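Local atomic coordinates of variant surface glycoprotein MITAT 1.1 (Trypanosoma brucei brucei, PDB entry 5LY9), a protein that forms the dense, antigenically variable coat on the trypanosome surface that lets the parasite evade the host immune response, this chain being its large N-terminal part. Residues G87-L101 with A245-A257. Residues are numbered along the deposited sequence; the frame is centred on the assembly and turned at random.
Sequences GLATQIRSARAAAYL and AWHEAWEARNREA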
# COMPACT_ATOMS: atom_id res chain seq x y z
N GLY A 87 -9.09 -0.46 4.94
CA GLY A 87 -8.74 0.53 3.93
C GLY A 87 -7.39 0.35 3.26
O GLY A 87 -7.24 0.44 2.01
N LEU A 88 -6.38 0.12 4.07
CA LEU A 88 -5.02 0.02 3.55
C LEU A 88 -4.90 -1.15 2.60
O LEU A 88 -4.24 -1.03 1.56
CB LEU A 88 -4.03 -0.11 4.67
CG LEU A 88 -2.57 -0.44 4.35
CD1 LEU A 88 -1.95 0.69 3.59
CD2 LEU A 88 -1.81 -0.70 5.60
N ALA A 89 -5.54 -2.26 2.92
CA ALA A 89 -5.52 -3.43 2.08
C ALA A 89 -6.02 -3.08 0.70
O ALA A 89 -5.50 -3.57 -0.32
CB ALA A 89 -6.33 -4.58 2.67
N THR A 90 -7.08 -2.28 0.63
CA THR A 90 -7.67 -1.99 -0.69
C THR A 90 -6.68 -1.23 -1.59
O THR A 90 -6.71 -1.37 -2.82
CB THR A 90 -8.99 -1.15 -0.63
OG1 THR A 90 -8.67 0.20 -0.18
CG2 THR A 90 -10.03 -1.82 0.28
N GLN A 91 -5.86 -0.42 -0.94
CA GLN A 91 -4.94 0.49 -1.66
C GLN A 91 -3.69 -0.26 -2.11
O GLN A 91 -3.30 -0.17 -3.28
CB GLN A 91 -4.66 1.72 -0.86
CG GLN A 91 -5.89 2.57 -0.60
CD GLN A 91 -5.67 3.76 0.29
OE1 GLN A 91 -4.65 3.91 0.94
NE2 GLN A 91 -6.63 4.66 0.26
N ILE A 92 -3.16 -1.11 -1.22
CA ILE A 92 -2.10 -2.04 -1.60
C ILE A 92 -2.58 -3.02 -2.69
O ILE A 92 -1.85 -3.30 -3.69
CB ILE A 92 -1.53 -2.76 -0.38
CG1 ILE A 92 -0.80 -1.74 0.51
CG2 ILE A 92 -0.55 -3.85 -0.79
CD1 ILE A 92 -0.32 -2.41 1.77
N ARG A 93 -3.77 -3.54 -2.51
CA ARG A 93 -4.33 -4.48 -3.46
C ARG A 93 -4.36 -3.83 -4.87
O ARG A 93 -3.95 -4.43 -5.89
CB ARG A 93 -5.73 -4.93 -3.08
CG ARG A 93 -6.34 -5.93 -4.00
CD ARG A 93 -7.83 -5.99 -3.83
NE ARG A 93 -8.39 -6.96 -4.76
CZ ARG A 93 -9.68 -7.15 -4.90
NH1 ARG A 93 -10.57 -6.48 -4.14
NH2 ARG A 93 -10.11 -8.06 -5.72
N SER A 94 -4.87 -2.60 -4.96
CA SER A 94 -4.99 -1.97 -6.26
C SER A 94 -3.63 -1.60 -6.86
O SER A 94 -3.39 -1.82 -8.07
CB SER A 94 -5.86 -0.70 -6.19
OG SER A 94 -6.08 -0.12 -7.47
N ALA A 95 -2.75 -1.05 -6.06
CA ALA A 95 -1.38 -0.76 -6.53
C ALA A 95 -0.74 -2.03 -7.09
O ALA A 95 -0.20 -1.99 -8.20
CB ALA A 95 -0.55 -0.12 -5.43
N ARG A 96 -0.82 -3.15 -6.40
CA ARG A 96 -0.11 -4.36 -6.85
C ARG A 96 -0.85 -5.01 -8.00
O ARG A 96 -0.21 -5.65 -8.87
CB ARG A 96 0.15 -5.31 -5.71
CG ARG A 96 -1.03 -6.07 -5.15
CD ARG A 96 -1.10 -7.41 -5.85
NE ARG A 96 -2.06 -8.41 -5.32
CZ ARG A 96 -3.35 -8.43 -5.58
NH1 ARG A 96 -3.98 -7.40 -6.19
NH2 ARG A 96 -4.08 -9.44 -5.17
N ALA A 97 -2.16 -4.85 -8.07
CA ALA A 97 -2.93 -5.48 -9.15
C ALA A 97 -2.57 -4.76 -10.44
O ALA A 97 -2.29 -5.41 -11.50
CB ALA A 97 -4.38 -5.34 -8.90
N ALA A 98 -2.56 -3.45 -10.37
CA ALA A 98 -2.20 -2.65 -11.57
C ALA A 98 -0.76 -2.94 -12.00
O ALA A 98 -0.51 -3.14 -13.21
CB ALA A 98 -2.36 -1.15 -11.30
N ALA A 99 0.16 -3.02 -11.02
CA ALA A 99 1.54 -3.24 -11.33
C ALA A 99 1.76 -4.63 -11.92
O ALA A 99 2.50 -4.80 -12.87
CB ALA A 99 2.38 -3.02 -10.10
N TYR A 100 1.04 -5.64 -11.40
CA TYR A 100 1.21 -7.00 -11.92
C TYR A 100 0.75 -7.12 -13.37
O TYR A 100 1.46 -7.66 -14.23
CB TYR A 100 0.41 -7.96 -11.02
CG TYR A 100 0.54 -9.43 -11.39
CD1 TYR A 100 1.80 -10.07 -11.54
CD2 TYR A 100 -0.59 -10.18 -11.62
CE1 TYR A 100 1.89 -11.39 -11.83
CE2 TYR A 100 -0.51 -11.55 -11.92
CZ TYR A 100 0.74 -12.15 -12.06
OH TYR A 100 0.82 -13.48 -12.39
N LEU A 101 -0.45 -6.62 -13.64
CA LEU A 101 -0.99 -6.57 -15.00
C LEU A 101 -0.08 -5.76 -15.93
O LEU A 101 0.26 -6.24 -17.06
CB LEU A 101 -2.43 -6.05 -14.99
CG LEU A 101 -3.01 -5.89 -16.37
CD1 LEU A 101 -3.10 -7.21 -17.05
CD2 LEU A 101 -4.40 -5.23 -16.25
N ALA A 245 -5.69 -11.78 -13.93
CA ALA A 245 -5.01 -10.52 -13.63
C ALA A 245 -5.81 -9.29 -14.06
O ALA A 245 -5.73 -8.23 -13.42
CB ALA A 245 -3.61 -10.47 -14.22
N TRP A 246 -6.56 -9.42 -15.17
CA TRP A 246 -7.40 -8.33 -15.69
C TRP A 246 -8.61 -8.12 -14.81
O TRP A 246 -8.93 -7.00 -14.48
CB TRP A 246 -7.85 -8.63 -17.11
CG TRP A 246 -6.71 -8.75 -18.06
CD1 TRP A 246 -5.93 -9.83 -18.32
CD2 TRP A 246 -6.27 -7.74 -18.96
NE1 TRP A 246 -5.04 -9.56 -19.32
CE2 TRP A 246 -5.24 -8.28 -19.75
CE3 TRP A 246 -6.64 -6.42 -19.18
CZ2 TRP A 246 -4.56 -7.51 -20.73
CZ3 TRP A 246 -5.97 -5.68 -20.14
CH2 TRP A 246 -4.96 -6.21 -20.90
N HIS A 247 -9.24 -9.20 -14.38
CA HIS A 247 -10.33 -9.07 -13.43
C HIS A 247 -9.83 -8.45 -12.13
O HIS A 247 -10.51 -7.58 -11.58
CB HIS A 247 -10.89 -10.46 -13.09
CG HIS A 247 -12.05 -10.39 -12.17
ND1 HIS A 247 -11.90 -10.25 -10.82
CD2 HIS A 247 -13.37 -10.30 -12.41
CE1 HIS A 247 -13.09 -10.15 -10.25
NE2 HIS A 247 -14.00 -10.24 -11.19
N GLU A 248 -8.64 -8.86 -11.65
CA GLU A 248 -8.14 -8.39 -10.41
C GLU A 248 -7.82 -6.89 -10.41
O GLU A 248 -8.21 -6.16 -9.50
CB GLU A 248 -6.92 -9.20 -9.97
CG GLU A 248 -6.27 -8.65 -8.71
CD GLU A 248 -7.10 -8.76 -7.43
OE1 GLU A 248 -8.17 -9.38 -7.39
OE2 GLU A 248 -6.64 -8.22 -6.42
N ALA A 249 -7.16 -6.38 -11.46
CA ALA A 249 -6.94 -4.91 -11.55
C ALA A 249 -8.25 -4.15 -11.62
O ALA A 249 -8.36 -3.11 -11.01
CB ALA A 249 -6.06 -4.52 -12.69
N TRP A 250 -9.21 -4.68 -12.35
CA TRP A 250 -10.49 -4.01 -12.46
C TRP A 250 -11.25 -3.92 -11.16
O TRP A 250 -11.70 -2.83 -10.75
CB TRP A 250 -11.31 -4.67 -13.57
CG TRP A 250 -12.72 -4.27 -13.62
CD1 TRP A 250 -13.24 -3.12 -14.08
CD2 TRP A 250 -13.82 -5.12 -13.29
NE1 TRP A 250 -14.64 -3.18 -14.02
CE2 TRP A 250 -15.01 -4.37 -13.50
CE3 TRP A 250 -13.91 -6.40 -12.74
CZ2 TRP A 250 -16.30 -4.90 -13.23
CZ3 TRP A 250 -15.19 -6.95 -12.50
CH2 TRP A 250 -16.36 -6.16 -12.71
N GLU A 251 -11.43 -5.05 -10.53
CA GLU A 251 -12.14 -5.12 -9.24
C GLU A 251 -11.39 -4.35 -8.17
O GLU A 251 -12.00 -3.56 -7.42
CB GLU A 251 -12.33 -6.56 -8.83
CG GLU A 251 -13.07 -6.68 -7.52
CD GLU A 251 -13.48 -8.09 -7.19
OE1 GLU A 251 -14.53 -8.55 -7.75
OE2 GLU A 251 -12.75 -8.74 -6.42
N ALA A 252 -10.06 -4.48 -8.11
CA ALA A 252 -9.34 -3.77 -7.08
C ALA A 252 -9.46 -2.26 -7.29
O ALA A 252 -9.56 -1.50 -6.34
CB ALA A 252 -7.88 -4.17 -7.09
N ARG A 253 -9.43 -1.82 -8.54
CA ARG A 253 -9.58 -0.41 -8.75
C ARG A 253 -10.94 0.08 -8.27
O ARG A 253 -11.06 1.13 -7.60
CB ARG A 253 -9.32 -0.03 -10.23
CG ARG A 253 -8.86 1.42 -10.33
CD ARG A 253 -8.61 1.89 -11.70
NE ARG A 253 -7.79 3.10 -11.68
CZ ARG A 253 -7.52 3.83 -12.75
NH1 ARG A 253 -8.05 3.50 -13.98
NH2 ARG A 253 -6.66 4.87 -12.62
N ASN A 254 -11.97 -0.68 -8.59
CA ASN A 254 -13.31 -0.27 -8.16
C ASN A 254 -13.44 -0.27 -6.66
O ASN A 254 -14.26 0.54 -6.13
CB ASN A 254 -14.34 -1.22 -8.74
CG ASN A 254 -14.67 -0.90 -10.13
OD1 ASN A 254 -14.49 0.24 -10.57
ND2 ASN A 254 -15.15 -1.91 -10.88
N ARG A 255 -12.71 -1.13 -5.97
CA ARG A 255 -12.82 -1.24 -4.48
C ARG A 255 -11.87 -0.40 -3.65
O ARG A 255 -11.87 -0.54 -2.40
CB ARG A 255 -12.79 -2.72 -4.05
CG ARG A 255 -14.03 -3.32 -4.65
CD ARG A 255 -14.25 -4.77 -4.46
NE ARG A 255 -15.49 -5.15 -5.17
CZ ARG A 255 -16.07 -6.34 -5.04
NH1 ARG A 255 -15.57 -7.25 -4.20
NH2 ARG A 255 -17.15 -6.60 -5.73
N GLU A 256 -11.19 0.55 -4.28
CA GLU A 256 -10.23 1.39 -3.56
C GLU A 256 -10.95 2.19 -2.49
O GLU A 256 -11.98 2.88 -2.76
CB GLU A 256 -9.58 2.38 -4.50
CG GLU A 256 -8.67 1.73 -5.49
CD GLU A 256 -8.23 2.62 -6.65
OE1 GLU A 256 -8.86 3.63 -6.86
OE2 GLU A 256 -7.26 2.23 -7.38
N ALA A 257 -10.37 2.19 -1.28
CA ALA A 257 -10.79 3.15 -0.21
C ALA A 257 -10.38 4.57 -0.63
O ALA A 257 -9.29 4.77 -1.12
CB ALA A 257 -10.12 2.81 1.12
O HOH W 1 -9.02 -2.51 -3.79
O HOH W 2 -13.19 -7.45 -3.43
O HOH W 3 -5.76 -1.89 -10.07
O HOH W 4 -3.66 -8.00 -11.52
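With CG anti to the backbone N (chi1 -178°) and the chain extended to NE, Arg93 reaches Glu248, whose chain bends at chi2 (67°), bringing its carboxylate alongside the guanidinium edge. The grip is side-on: Arg93 NE donates to Glu248 OE2 at 2.7 Å and NH2 to OE1, both nearly straight, although the guanidinium and carboxylate planes stand 39° apart. Arg93 NH2 also donates to Glu251 OE2 at 2.8 Å, on its anti lone pair, while Ala252 lies over one guanidinium face. Arg96 comes end-on: Arg96 NH1 donates to Glu248 OE2 at 2.8 Å, on its anti lone pair, and NH2 bonds the same oxygen, longer and less straight, and also Pro150 O of the second subunit. Between the roughly antiparallel helices, small residues meet: Ala97 CB lies 3.7 Å from Ala249 CA, and waters join Ser94 O to Ala249 O and Ala97 O to Ala245 O. At one end Leu101 CD1 sits over the five-membered ring of Trp246, a CH-pi contact 3.7 Å from its centroid. Beyond the end of helix 244-254, Glu256 OE2 accepts from Ser94 OG at 2.6 Å, Thr90 OG1 from Ala257 N, and Ala257 O from Gln91 NE2, while Gln91 OE1 bonds Tyr83 OH. A salt-bridge network thus fastens helix 244-254 to the long helix 62-114 of this A-type VSG domain; three N-H donors converging on Glu248 OE2 probably keep that carboxylate ionised, and Arg96 carries the network to the dimer interface.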